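Local coordinates for mycolic acid synthase (Mycobacterium tuberculosis, PDB 1L1E), which probably converts a double bond of an alpha mycolic acid to a cyclopropane ring, using a methylene group from S-adenosyl-L-methionine, at residues A[33-38]-A[230-235]; A[137-142]-A[166-171]; A[65-70]-A[89-94]. All blocks are in the same frame, centred on the assembly; numbering follows the deposited sequence.

Contact 1 of 3, residues A[33-38]-A[230-235]. With SAH (S-adenosyl-L-homocysteine), chain D; CO3 (carbonate ion), chain C.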
loop_
_atom_site.group_PDB
_atom_site.type_symbol
_atom_site.label_atom_id
_atom_site.label_comp_id
_atom_site.label_asym_id
_atom_site.label_seq_id
_atom_site.Cartn_x
_atom_site.Cartn_y
_atom_site.Cartn_z
ATOM N N TYR A 33 0.676 1.416 -6.782
ATOM C CA TYR A 33 -0.700 0.956 -6.611
ATOM C C TYR A 33 -1.115 1.064 -5.152
ATOM O O TYR A 33 -1.212 0.059 -4.447
ATOM C CB TYR A 33 -0.776 -0.504 -7.075
ATOM C CG TYR A 33 -2.153 -1.111 -7.153
ATOM C CD1 TYR A 33 -2.335 -2.482 -6.961
ATOM C CD2 TYR A 33 -3.268 -0.335 -7.459
ATOM C CE1 TYR A 33 -3.596 -3.067 -7.071
ATOM C CE2 TYR A 33 -4.532 -0.906 -7.570
ATOM C CZ TYR A 33 -4.691 -2.274 -7.375
ATOM O OH TYR A 33 -5.946 -2.839 -7.474
ATOM N N SER A 34 -1.362 2.293 -4.721
ATOM C CA SER A 34 -1.751 2.605 -3.355
ATOM C C SER A 34 -2.063 4.100 -3.285
ATOM O O SER A 34 -1.652 4.864 -4.156
ATOM C CB SER A 34 -0.606 2.254 -2.396
ATOM O OG SER A 34 0.624 2.845 -2.807
ATOM N N CYS A 35 -2.803 4.504 -2.258
ATOM C CA CYS A 35 -3.172 5.902 -2.057
ATOM C C CYS A 35 -2.015 6.881 -2.264
ATOM O O CYS A 35 -0.980 6.771 -1.612
ATOM C CB CYS A 35 -3.719 6.094 -0.646
ATOM S SG CYS A 35 -4.218 7.784 -0.308
ATOM N N ALA A 36 -2.190 7.841 -3.172
ATOM C CA ALA A 36 -1.134 8.820 -3.420
ATOM C C ALA A 36 -1.244 9.974 -2.421
ATOM O O ALA A 36 -2.179 10.013 -1.601
ATOM C CB ALA A 36 -1.215 9.341 -4.859
ATOM N N TYR A 37 -0.286 10.898 -2.470
ATOM C CA TYR A 37 -0.282 12.047 -1.566
ATOM C C TYR A 37 -0.170 13.372 -2.326
ATOM O O TYR A 37 0.903 13.736 -2.805
ATOM C CB TYR A 37 0.858 11.913 -0.559
ATOM C CG TYR A 37 0.903 13.003 0.498
ATOM C CD1 TYR A 37 -0.240 13.369 1.211
ATOM C CD2 TYR A 37 2.102 13.638 0.811
ATOM C CE1 TYR A 37 -0.190 14.343 2.215
ATOM C CE2 TYR A 37 2.167 14.616 1.817
ATOM C CZ TYR A 37 1.022 14.960 2.507
ATOM O OH TYR A 37 1.089 15.943 3.468
ATOM N N PHE A 38 -1.283 14.089 -2.434
ATOM C CA PHE A 38 -1.291 15.367 -3.133
ATOM C C PHE A 38 -0.832 16.521 -2.238
ATOM O O PHE A 38 -1.654 17.267 -1.707
ATOM C CB PHE A 38 -2.687 15.653 -3.699
ATOM C CG PHE A 38 -3.132 14.655 -4.743
ATOM C CD1 PHE A 38 -3.638 13.406 -4.368
ATOM C CD2 PHE A 38 -3.003 14.948 -6.101
ATOM C CE1 PHE A 38 -4.007 12.456 -5.336
ATOM C CE2 PHE A 38 -3.363 14.016 -7.072
ATOM C CZ PHE A 38 -3.867 12.760 -6.683
ATOM N N LEU A 230 -8.933 11.870 2.121
ATOM C CA LEU A 230 -9.287 12.557 0.880
ATOM C C LEU A 230 -8.276 12.388 -0.249
ATOM O O LEU A 230 -8.594 12.614 -1.414
ATOM C CB LEU A 230 -9.527 14.049 1.156
ATOM C CG LEU A 230 -10.616 14.357 2.203
ATOM C CD1 LEU A 230 -10.820 15.861 2.319
ATOM C CD2 LEU A 230 -11.926 13.677 1.816
ATOM N N HIS A 231 -7.053 11.998 0.082
ATOM C CA HIS A 231 -6.053 11.791 -0.957
ATOM C C HIS A 231 -6.379 10.487 -1.671
ATOM O O HIS A 231 -6.098 10.331 -2.857
ATOM C CB HIS A 231 -4.649 11.739 -0.351
ATOM C CG HIS A 231 -4.206 13.040 0.251
ATOM N ND1 HIS A 231 -3.671 14.068 -0.501
ATOM C CD2 HIS A 231 -4.253 13.494 1.526
ATOM C CE1 HIS A 231 -3.406 15.096 0.286
ATOM N NE2 HIS A 231 -3.752 14.774 1.520
ATOM N N TYR A 232 -6.991 9.544 -0.961
ATOM C CA TYR A 232 -7.317 8.279 -1.607
ATOM C C TYR A 232 -8.495 8.449 -2.552
ATOM O O TYR A 232 -8.526 7.851 -3.622
ATOM C CB TYR A 232 -7.603 7.185 -0.570
ATOM C CG TYR A 232 -7.548 5.788 -1.152
ATOM C CD1 TYR A 232 -6.633 5.471 -2.162
ATOM C CD2 TYR A 232 -8.373 4.772 -0.670
ATOM C CE1 TYR A 232 -6.540 4.186 -2.673
ATOM C CE2 TYR A 232 -8.286 3.472 -1.176
ATOM C CZ TYR A 232 -7.366 3.189 -2.177
ATOM O OH TYR A 232 -7.271 1.909 -2.683
ATOM N N ALA A 233 -9.456 9.282 -2.165
ATOM C CA ALA A 233 -10.620 9.537 -3.004
ATOM C C ALA A 233 -10.168 10.089 -4.362
ATOM O O ALA A 233 -10.660 9.667 -5.404
ATOM C CB ALA A 233 -11.558 10.540 -2.313
ATOM N N ARG A 234 -9.218 11.017 -4.352
ATOM C CA ARG A 234 -8.744 11.598 -5.605
ATOM C C ARG A 234 -7.864 10.640 -6.419
ATOM O O ARG A 234 -7.810 10.718 -7.652
ATOM C CB ARG A 234 -7.970 12.890 -5.353
ATOM C CG ARG A 234 -8.072 13.825 -6.545
ATOM C CD ARG A 234 -6.742 14.315 -7.036
ATOM N NE ARG A 234 -6.288 15.486 -6.305
ATOM C CZ ARG A 234 -5.817 16.579 -6.892
ATOM N NH1 ARG A 234 -5.748 16.635 -8.214
ATOM N NH2 ARG A 234 -5.409 17.607 -6.162
ATOM N N THR A 235 -7.160 9.757 -5.720
ATOM C CA THR A 235 -6.311 8.776 -6.378
ATOM C C THR A 235 -7.251 7.854 -7.154
ATOM O O THR A 235 -7.075 7.617 -8.344
ATOM C CB THR A 235 -5.537 7.941 -5.347
ATOM O OG1 THR A 235 -4.726 8.806 -4.542
ATOM C CG2 THR A 235 -4.654 6.905 -6.049
HETATM N N SAH D . 3.559 -1.306 -1.975
HETATM C CA SAH D . 3.331 -1.247 -3.420
HETATM C CB SAH D . 2.352 -2.357 -3.864
HETATM C CG SAH D . 0.987 -2.383 -3.170
HETATM S SD SAH D . -0.093 -3.701 -3.748
HETATM C C SAH D . 2.762 0.123 -3.825
HETATM O O SAH D . 2.600 0.969 -2.940
HETATM O OXT SAH D . 2.461 0.318 -5.011
HETATM C "C5'" SAH D . 0.167 -4.960 -2.452
HETATM C "C4'" SAH D . 1.560 -5.601 -2.440
HETATM O "O4'" SAH D . 1.799 -6.384 -1.235
HETATM C "C3'" SAH D . 1.790 -6.573 -3.595
HETATM O "O3'" SAH D . 3.165 -6.428 -4.018
HETATM C "C2'" SAH D . 1.540 -7.920 -2.974
HETATM O "O2'" SAH D . 2.098 -8.982 -3.753
HETATM C "C1'" SAH D . 2.170 -7.731 -1.627
HETATM N N9 SAH D . 1.743 -8.708 -0.601
HETATM C C8 SAH D . 0.504 -9.113 -0.218
HETATM N N7 SAH D . 0.434 -9.988 0.730
HETATM C C5 SAH D . 1.772 -10.210 1.033
HETATM C C6 SAH D . 2.442 -11.050 1.982
HETATM N N6 SAH D . 1.789 -11.854 2.835
HETATM N N1 SAH D . 3.824 -11.019 2.008
HETATM C C2 SAH D . 4.491 -10.207 1.151
HETATM N N3 SAH D . 3.970 -9.377 0.224
HETATM C C4 SAH D . 2.591 -9.429 0.218
HETATM C C CO3 C . -3.662 1.737 0.203
HETATM O O1 CO3 C . -3.410 1.252 1.597
HETATM O O2 CO3 C . -4.448 1.013 -0.643
HETATM O O3 CO3 C . -3.112 2.903 -0.204
#
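Cys35 and Tyr232 bring the extended loop 33-38 against the helical turn 230-235, their CA atoms 4.8 Å apart. One hydrogen bond crosses from backbone to side chain: Ala36 N donates to Thr235 OG1 at 3.0 Å. That hydroxyl in turn donates to His231 O, so it relays the loop amide to the helix. Both OG1 and Thr235 N bond to His231 O, from opposite faces of its carbonyl plane. The guanidinium of Arg234 lies flat on one face of the Phe38 ring, planes 1° apart and centres 3.9 Å apart. The bend at chi2 of Arg234 brings CD over the same face, and that at chi3 lays the guanidinium on it. Asp41 takes NH2 in a salt bridge, which fixes the far end of the stack. The edge of Tyr37 meets the face of His231, with centroids 4.9 Å apart. Cys35 CB presses on Tyr232 CD1 at 3.3 Å. At the pocket end, Tyr33 N and Ser34 OG hold the carboxylate of S-adenosyl-L-homocysteine, and Cys35 N donates to carbonate O3 at 2.6 Å. The loop runs between helix 229-245 and helix 45-58, which Ala36 and Phe38 touch through Ala48, while helix 256-274 packs on Tyr232.

Contact 2 of 3, residues A[137-142]-A[166-171]. With SAH (S-adenosyl-L-homocysteine), chain D; CO3 (carbonate ion), chain C.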
loop_
_atom_site.group_PDB
_atom_site.type_symbol
_atom_site.label_atom_id
_atom_site.label_comp_id
_atom_site.label_asym_id
_atom_site.label_seq_id
_atom_site.Cartn_x
_atom_site.Cartn_y
_atom_site.Cartn_z
ATOM N N GLY A 137 0.117 -0.492 1.552
ATOM C CA GLY A 137 -0.967 -1.166 0.869
ATOM C C GLY A 137 -0.854 -2.678 0.800
ATOM O O GLY A 137 -1.462 -3.306 -0.076
ATOM N N ALA A 138 -0.088 -3.274 1.704
ATOM C CA ALA A 138 0.056 -4.733 1.708
ATOM C C ALA A 138 -0.791 -5.368 2.808
ATOM O O ALA A 138 -1.424 -6.410 2.606
ATOM C CB ALA A 138 1.503 -5.110 1.916
ATOM N N PHE A 139 -0.770 -4.725 3.972
ATOM C CA PHE A 139 -1.476 -5.160 5.170
ATOM C C PHE A 139 -2.934 -5.577 4.951
ATOM O O PHE A 139 -3.426 -6.480 5.624
ATOM C CB PHE A 139 -1.411 -4.030 6.203
ATOM C CG PHE A 139 -1.761 -4.449 7.592
ATOM C CD1 PHE A 139 -0.825 -5.075 8.396
ATOM C CD2 PHE A 139 -3.031 -4.222 8.098
ATOM C CE1 PHE A 139 -1.152 -5.472 9.696
ATOM C CE2 PHE A 139 -3.372 -4.610 9.388
ATOM C CZ PHE A 139 -2.433 -5.237 10.192
ATOM N N GLU A 140 -3.623 -4.919 4.024
ATOM C CA GLU A 140 -5.022 -5.235 3.740
ATOM C C GLU A 140 -5.214 -6.651 3.198
ATOM O O GLU A 140 -6.324 -7.187 3.236
ATOM C CB GLU A 140 -5.607 -4.235 2.735
ATOM C CG GLU A 140 -5.585 -2.791 3.207
ATOM C CD GLU A 140 -4.387 -2.019 2.675
ATOM O OE1 GLU A 140 -3.250 -2.560 2.695
ATOM O OE2 GLU A 140 -4.593 -0.865 2.242
ATOM N N HIS A 141 -4.137 -7.248 2.690
ATOM C CA HIS A 141 -4.194 -8.599 2.127
ATOM C C HIS A 141 -3.808 -9.714 3.108
ATOM O O HIS A 141 -3.946 -10.889 2.786
ATOM C CB HIS A 141 -3.254 -8.703 0.922
ATOM C CG HIS A 141 -3.626 -7.813 -0.219
ATOM N ND1 HIS A 141 -4.536 -8.183 -1.184
ATOM C CD2 HIS A 141 -3.210 -6.568 -0.549
ATOM C CE1 HIS A 141 -4.663 -7.205 -2.063
ATOM N NE2 HIS A 141 -3.869 -6.213 -1.700
ATOM N N PHE A 142 -3.331 -9.351 4.290
ATOM C CA PHE A 142 -2.868 -10.337 5.271
ATOM C C PHE A 142 -3.941 -11.195 5.954
ATOM O O PHE A 142 -3.767 -12.406 6.117
ATOM C CB PHE A 142 -2.040 -9.644 6.363
ATOM C CG PHE A 142 -0.823 -8.904 5.850
ATOM C CD1 PHE A 142 -0.105 -8.068 6.699
ATOM C CD2 PHE A 142 -0.409 -9.021 4.525
ATOM C CE1 PHE A 142 1.007 -7.353 6.235
ATOM C CE2 PHE A 142 0.700 -8.312 4.057
ATOM C CZ PHE A 142 1.407 -7.477 4.916
ATOM N N LEU A 166 3.845 1.706 8.527
ATOM C CA LEU A 166 2.774 0.829 8.092
ATOM C C LEU A 166 1.678 1.722 7.515
ATOM O O LEU A 166 1.086 2.511 8.234
ATOM C CB LEU A 166 2.221 0.058 9.301
ATOM C CG LEU A 166 1.642 -1.351 9.156
ATOM C CD1 LEU A 166 0.554 -1.552 10.219
ATOM C CD2 LEU A 166 1.079 -1.568 7.782
ATOM N N HIS A 167 1.418 1.577 6.221
ATOM C CA HIS A 167 0.415 2.359 5.515
ATOM C C HIS A 167 -0.675 1.381 5.089
ATOM O O HIS A 167 -0.410 0.420 4.368
ATOM C CB HIS A 167 1.098 3.047 4.319
ATOM C CG HIS A 167 0.162 3.567 3.276
ATOM N ND1 HIS A 167 0.380 4.762 2.625
ATOM C CD2 HIS A 167 -0.942 3.027 2.709
ATOM C CE1 HIS A 167 -0.546 4.932 1.701
ATOM N NE2 HIS A 167 -1.361 3.894 1.730
ATOM N N THR A 168 -1.900 1.621 5.546
ATOM C CA THR A 168 -3.000 0.717 5.240
ATOM C C THR A 168 -4.370 1.366 5.362
ATOM O O THR A 168 -4.540 2.351 6.077
ATOM C CB THR A 168 -2.984 -0.489 6.217
ATOM O OG1 THR A 168 -1.755 -1.207 6.060
ATOM C CG2 THR A 168 -4.148 -1.420 5.953
ATOM N N ILE A 169 -5.327 0.793 4.641
ATOM C CA ILE A 169 -6.709 1.224 4.666
ATOM C C ILE A 169 -7.205 0.826 6.054
ATOM O O ILE A 169 -6.829 -0.225 6.573
ATOM C CB ILE A 169 -7.547 0.465 3.584
ATOM C CG1 ILE A 169 -7.239 1.035 2.196
ATOM C CG2 ILE A 169 -9.048 0.546 3.891
ATOM C CD1 ILE A 169 -7.767 0.177 1.055
ATOM N N VAL A 170 -8.025 1.673 6.661
ATOM C CA VAL A 170 -8.594 1.369 7.991
ATOM C C VAL A 170 -10.055 1.797 8.037
ATOM O O VAL A 170 -10.503 2.620 7.232
ATOM C CB VAL A 170 -7.842 2.113 9.097
ATOM C CG1 VAL A 170 -6.366 1.721 9.187
ATOM C CG2 VAL A 170 -7.871 3.631 8.916
ATOM N N ARG A 171 -10.770 1.223 8.980
ATOM C CA ARG A 171 -12.190 1.541 9.178
ATOM C C ARG A 171 -12.300 2.679 10.189
ATOM O O ARG A 171 -11.689 2.636 11.267
ATOM C CB ARG A 171 -12.935 0.308 9.672
ATOM C CG ARG A 171 -13.010 -0.794 8.615
ATOM C CD ARG A 171 -12.941 -2.197 9.211
ATOM N NE ARG A 171 -14.258 -2.711 9.605
ATOM C CZ ARG A 171 -14.589 -4.007 9.589
ATOM N NH1 ARG A 171 -13.710 -4.939 9.199
ATOM N NH2 ARG A 171 -15.792 -4.475 9.948
HETATM N N SAH D . 3.559 -1.306 -1.975
HETATM C CA SAH D . 3.331 -1.247 -3.420
HETATM C CB SAH D . 2.352 -2.357 -3.864
HETATM C CG SAH D . 0.987 -2.383 -3.170
HETATM S SD SAH D . -0.093 -3.701 -3.748
HETATM C C SAH D . 2.762 0.123 -3.825
HETATM O O SAH D . 2.600 0.969 -2.940
HETATM O OXT SAH D . 2.461 0.318 -5.011
HETATM C "C5'" SAH D . 0.167 -4.960 -2.452
HETATM C "C4'" SAH D . 1.560 -5.601 -2.440
HETATM O "O4'" SAH D . 1.799 -6.384 -1.235
HETATM C "C3'" SAH D . 1.790 -6.573 -3.595
HETATM O "O3'" SAH D . 3.165 -6.428 -4.018
HETATM C "C2'" SAH D . 1.540 -7.920 -2.974
HETATM O "O2'" SAH D . 2.098 -8.982 -3.753
HETATM C "C1'" SAH D . 2.170 -7.731 -1.627
HETATM N N9 SAH D . 1.743 -8.708 -0.601
HETATM C C8 SAH D . 0.504 -9.113 -0.218
HETATM N N7 SAH D . 0.434 -9.988 0.730
HETATM C C5 SAH D . 1.772 -10.210 1.033
HETATM C C6 SAH D . 2.442 -11.050 1.982
HETATM N N6 SAH D . 1.789 -11.854 2.835
HETATM N N1 SAH D . 3.824 -11.019 2.008
HETATM C C2 SAH D . 4.491 -10.207 1.151
HETATM N N3 SAH D . 3.970 -9.377 0.224
HETATM C C4 SAH D . 2.591 -9.429 0.218
HETATM C C CO3 C . -3.662 1.737 0.203
HETATM O O1 CO3 C . -3.410 1.252 1.597
HETATM O O2 CO3 C . -4.448 1.013 -0.643
HETATM O O3 CO3 C . -3.112 2.903 -0.204
HETATM O O HOH W 1 0.954 -2.300 4.284
#
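Glu140 and Ile169 make a side-chain-to-backbone link: Ile169 N donates to Glu140 OE2 at 3.0 Å. The amide arrives from above the carboxylate plane. The same OE2 lies 2.5 Å from carbonate O1. His167 NE2 donates to carbonate O3 at 2.8 Å, so both segments line the carbonate site. A second link is Gly137 N to His167 O, 3.0 Å long and nearly straight at 170°. Thr168 OG1 donates to the same oxygen from the opposite face of its plane. A water accepts from Ala138 N and donates to His167 O as well, so this carbonyl is gripped by three donors. Further out, Thr168 CG2 lies 3.3 Å from Glu140 CD. The two side chains approach head-on, the Thr168 methyl against the carboxylate carbon, and the bend at chi2 of Glu140 (97°) turns its carboxylate toward the carbonate. Leu166 CD1 sits over one face of the Phe139 ring, offset toward its rim, and CD2 is 3.8 Å from Phe139 CB. Loop 137-142 links strand 132-136 to helix 147-157, whose Tyr147 stacks on Phe139. Strand 163-170 lies in the sheet between strands 132-136 and 279-286.

Contact 3 of 3, residues A[65-70]-A[89-94]. With SAH (S-adenosyl-L-homocysteine), chain D.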
loop_
_atom_site.group_PDB
_atom_site.type_symbol
_atom_site.label_atom_id
_atom_site.label_comp_id
_atom_site.label_asym_id
_atom_site.label_seq_id
_atom_site.Cartn_x
_atom_site.Cartn_y
_atom_site.Cartn_z
ATOM N N GLY A 65 23.666 3.946 3.622
ATOM C CA GLY A 65 24.285 2.707 4.042
ATOM C C GLY A 65 23.391 1.756 4.810
ATOM O O GLY A 65 23.777 0.603 5.011
ATOM N N MET A 66 22.221 2.228 5.249
ATOM C CA MET A 66 21.271 1.383 5.979
ATOM C C MET A 66 20.602 0.428 5.000
ATOM O O MET A 66 20.691 0.601 3.783
ATOM C CB MET A 66 20.152 2.212 6.620
ATOM C CG MET A 66 20.502 3.083 7.816
ATOM S SD MET A 66 18.976 3.958 8.337
ATOM C CE MET A 66 19.565 4.780 9.825
ATOM N N THR A 67 19.909 -0.567 5.545
ATOM C CA THR A 67 19.181 -1.533 4.738
ATOM C C THR A 67 17.693 -1.316 5.017
ATOM O O THR A 67 17.273 -1.213 6.169
ATOM C CB THR A 67 19.555 -2.989 5.109
ATOM O OG1 THR A 67 20.974 -3.172 4.990
ATOM C CG2 THR A 67 18.840 -3.978 4.186
ATOM N N LEU A 68 16.906 -1.220 3.955
ATOM C CA LEU A 68 15.474 -1.036 4.082
ATOM C C LEU A 68 14.751 -2.242 3.506
ATOM O O LEU A 68 15.116 -2.737 2.440
ATOM C CB LEU A 68 15.024 0.220 3.333
ATOM C CG LEU A 68 13.519 0.257 3.016
ATOM C CD1 LEU A 68 12.725 0.524 4.296
ATOM C CD2 LEU A 68 13.237 1.335 1.959
ATOM N N LEU A 69 13.742 -2.716 4.233
ATOM C CA LEU A 69 12.909 -3.828 3.800
ATOM C C LEU A 69 11.556 -3.269 3.370
ATOM O O LEU A 69 10.908 -2.532 4.127
ATOM C CB LEU A 69 12.670 -4.823 4.948
ATOM C CG LEU A 69 11.597 -5.879 4.664
ATOM C CD1 LEU A 69 12.040 -6.793 3.537
ATOM C CD2 LEU A 69 11.319 -6.687 5.936
ATOM N N ASP A 70 11.133 -3.618 2.162
ATOM C CA ASP A 70 9.839 -3.185 1.644
ATOM C C ASP A 70 8.947 -4.413 1.639
ATOM O O ASP A 70 9.146 -5.315 0.828
ATOM C CB ASP A 70 9.940 -2.684 0.207
ATOM C CG ASP A 70 8.637 -2.063 -0.282
ATOM O OD1 ASP A 70 7.555 -2.547 0.123
ATOM O OD2 ASP A 70 8.686 -1.097 -1.074
ATOM N N ASN A 89 20.472 0.624 1.019
ATOM C CA ASN A 89 20.428 -0.710 0.425
ATOM C C ASN A 89 18.978 -1.145 0.631
ATOM O O ASN A 89 18.338 -0.705 1.591
ATOM C CB ASN A 89 21.362 -1.664 1.187
ATOM C CG ASN A 89 22.790 -1.153 1.254
ATOM O OD1 ASN A 89 23.510 -1.135 0.245
ATOM N ND2 ASN A 89 23.206 -0.725 2.441
ATOM N N VAL A 90 18.458 -1.994 -0.251
ATOM C CA VAL A 90 17.072 -2.429 -0.117
ATOM C C VAL A 90 16.828 -3.922 -0.348
ATOM O O VAL A 90 17.675 -4.646 -0.870
ATOM C CB VAL A 90 16.133 -1.636 -1.090
ATOM C CG1 VAL A 90 16.245 -0.142 -0.826
ATOM C CG2 VAL A 90 16.494 -1.928 -2.533
ATOM N N VAL A 91 15.644 -4.365 0.066
ATOM C CA VAL A 91 15.203 -5.744 -0.098
ATOM C C VAL A 91 13.681 -5.647 -0.122
ATOM O O VAL A 91 13.083 -4.979 0.726
ATOM C CB VAL A 91 15.620 -6.651 1.086
ATOM C CG1 VAL A 91 15.087 -8.061 0.871
ATOM C CG2 VAL A 91 17.131 -6.693 1.217
ATOM N N GLY A 92 13.056 -6.288 -1.097
ATOM C CA GLY A 92 11.614 -6.230 -1.175
ATOM C C GLY A 92 10.976 -7.595 -1.320
ATOM O O GLY A 92 11.492 -8.466 -2.024
ATOM N N LEU A 93 9.849 -7.780 -0.644
ATOM C CA LEU A 93 9.121 -9.035 -0.724
ATOM C C LEU A 93 7.817 -8.767 -1.438
ATOM O O LEU A 93 7.202 -7.710 -1.251
ATOM C CB LEU A 93 8.820 -9.580 0.668
ATOM C CG LEU A 93 9.977 -9.480 1.648
ATOM C CD1 LEU A 93 9.545 -9.977 3.023
ATOM C CD2 LEU A 93 11.144 -10.278 1.105
ATOM N N THR A 94 7.417 -9.725 -2.269
ATOM C CA THR A 94 6.170 -9.661 -3.012
ATOM C C THR A 94 5.688 -11.088 -3.268
ATOM O O THR A 94 6.493 -12.026 -3.267
ATOM C CB THR A 94 6.348 -8.956 -4.380
ATOM O OG1 THR A 94 5.172 -9.168 -5.171
ATOM C CG2 THR A 94 7.572 -9.512 -5.134
HETATM N N SAH D . 3.559 -1.306 -1.975
HETATM C CA SAH D . 3.331 -1.247 -3.420
HETATM C CB SAH D . 2.352 -2.357 -3.864
HETATM C CG SAH D . 0.987 -2.383 -3.170
HETATM S SD SAH D . -0.093 -3.701 -3.748
HETATM C C SAH D . 2.762 0.123 -3.825
HETATM O O SAH D . 2.600 0.969 -2.940
HETATM O OXT SAH D . 2.461 0.318 -5.011
HETATM C "C5'" SAH D . 0.167 -4.960 -2.452
HETATM C "C4'" SAH D . 1.560 -5.601 -2.440
HETATM O "O4'" SAH D . 1.799 -6.384 -1.235
HETATM C "C3'" SAH D . 1.790 -6.573 -3.595
HETATM O "O3'" SAH D . 3.165 -6.428 -4.018
HETATM C "C2'" SAH D . 1.540 -7.920 -2.974
HETATM O "O2'" SAH D . 2.098 -8.982 -3.753
HETATM C "C1'" SAH D . 2.170 -7.731 -1.627
HETATM N N9 SAH D . 1.743 -8.708 -0.601
HETATM C C8 SAH D . 0.504 -9.113 -0.218
HETATM N N7 SAH D . 0.434 -9.988 0.730
HETATM C C5 SAH D . 1.772 -10.210 1.033
HETATM C C6 SAH D . 2.442 -11.050 1.982
HETATM N N6 SAH D . 1.789 -11.854 2.835
HETATM N N1 SAH D . 3.824 -11.019 2.008
HETATM C C2 SAH D . 4.491 -10.207 1.151
HETATM N N3 SAH D . 3.970 -9.377 0.224
HETATM C C4 SAH D . 2.591 -9.429 0.218
#
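Asn89 meets the 65-70 segment with both its backbone and its side chain. Its N donates to Met66 O at 2.8 Å, and its ND2 adds a weak bond to the same oxygen. CG of Asn89 stands anti to its carbonyl carbon (chi1 -56°), which brings the amide back beside Met66 O. Asn89 OD1 is taken by Ser115 N. The backbones then pair in parallel from Thr67 with Asn89 to Asp70 with Gly92. Leu68 N bonds to Asn89 O at 2.8 Å and Val91 N to Leu68 O. Asp70 N follows with Val91 O, and Leu93 N with Asp70 O at 3.0 Å. Four CA-H...O contacts fill the gaps of the ladder. The strand axes approach to 4.5 Å at an angle of 20°. On the face of Thr67, Leu69 and Val91, Leu69 CD1 packs on Val91 CG1 and lies 3.9 Å from Leu93 CG; Phe126 touches both leucines. On the other face, Leu68 CB lies 4.3 Å from Val90 CG1, and helix 77-86 packs there through Ala82 and Met79. Strands 132-136 and 116-120 flank the pair. Thr94 OG1 makes a weak bond to O2' of S-adenosyl-L-homocysteine. The two strands and helix 77-86 form a beta-alpha-beta unit of the Rossmann-like methyltransferase fold, with the C-terminal ends of its strands toward the cofactor.

Overall arrangement
All three contacts touch S-adenosyl-L-homocysteine. Contact 3 reaches its ribose, contact 2 runs beside its ribose and adenine, and contact 1 holds its carboxylate. Contacts 1 and 2 also share the carbonate. Their centres are 14 Å apart and they touch: Cys35 O lies 3.8 Å from His167 CE1, and Tyr232 CE2 lies 4.0 Å from Ile169 CD1. Both lie near Cys269, the probable active-site residue: the side chains of Tyr232 and Ile169 are about 5 Å and 7 Å from its own. Contact 3 stands apart, its centre 24 Å from that of contact 1 and 19 Å from that of contact 2. Contacts 2 and 3 reach the same sheet, contact 2 through strand 163-170 alone.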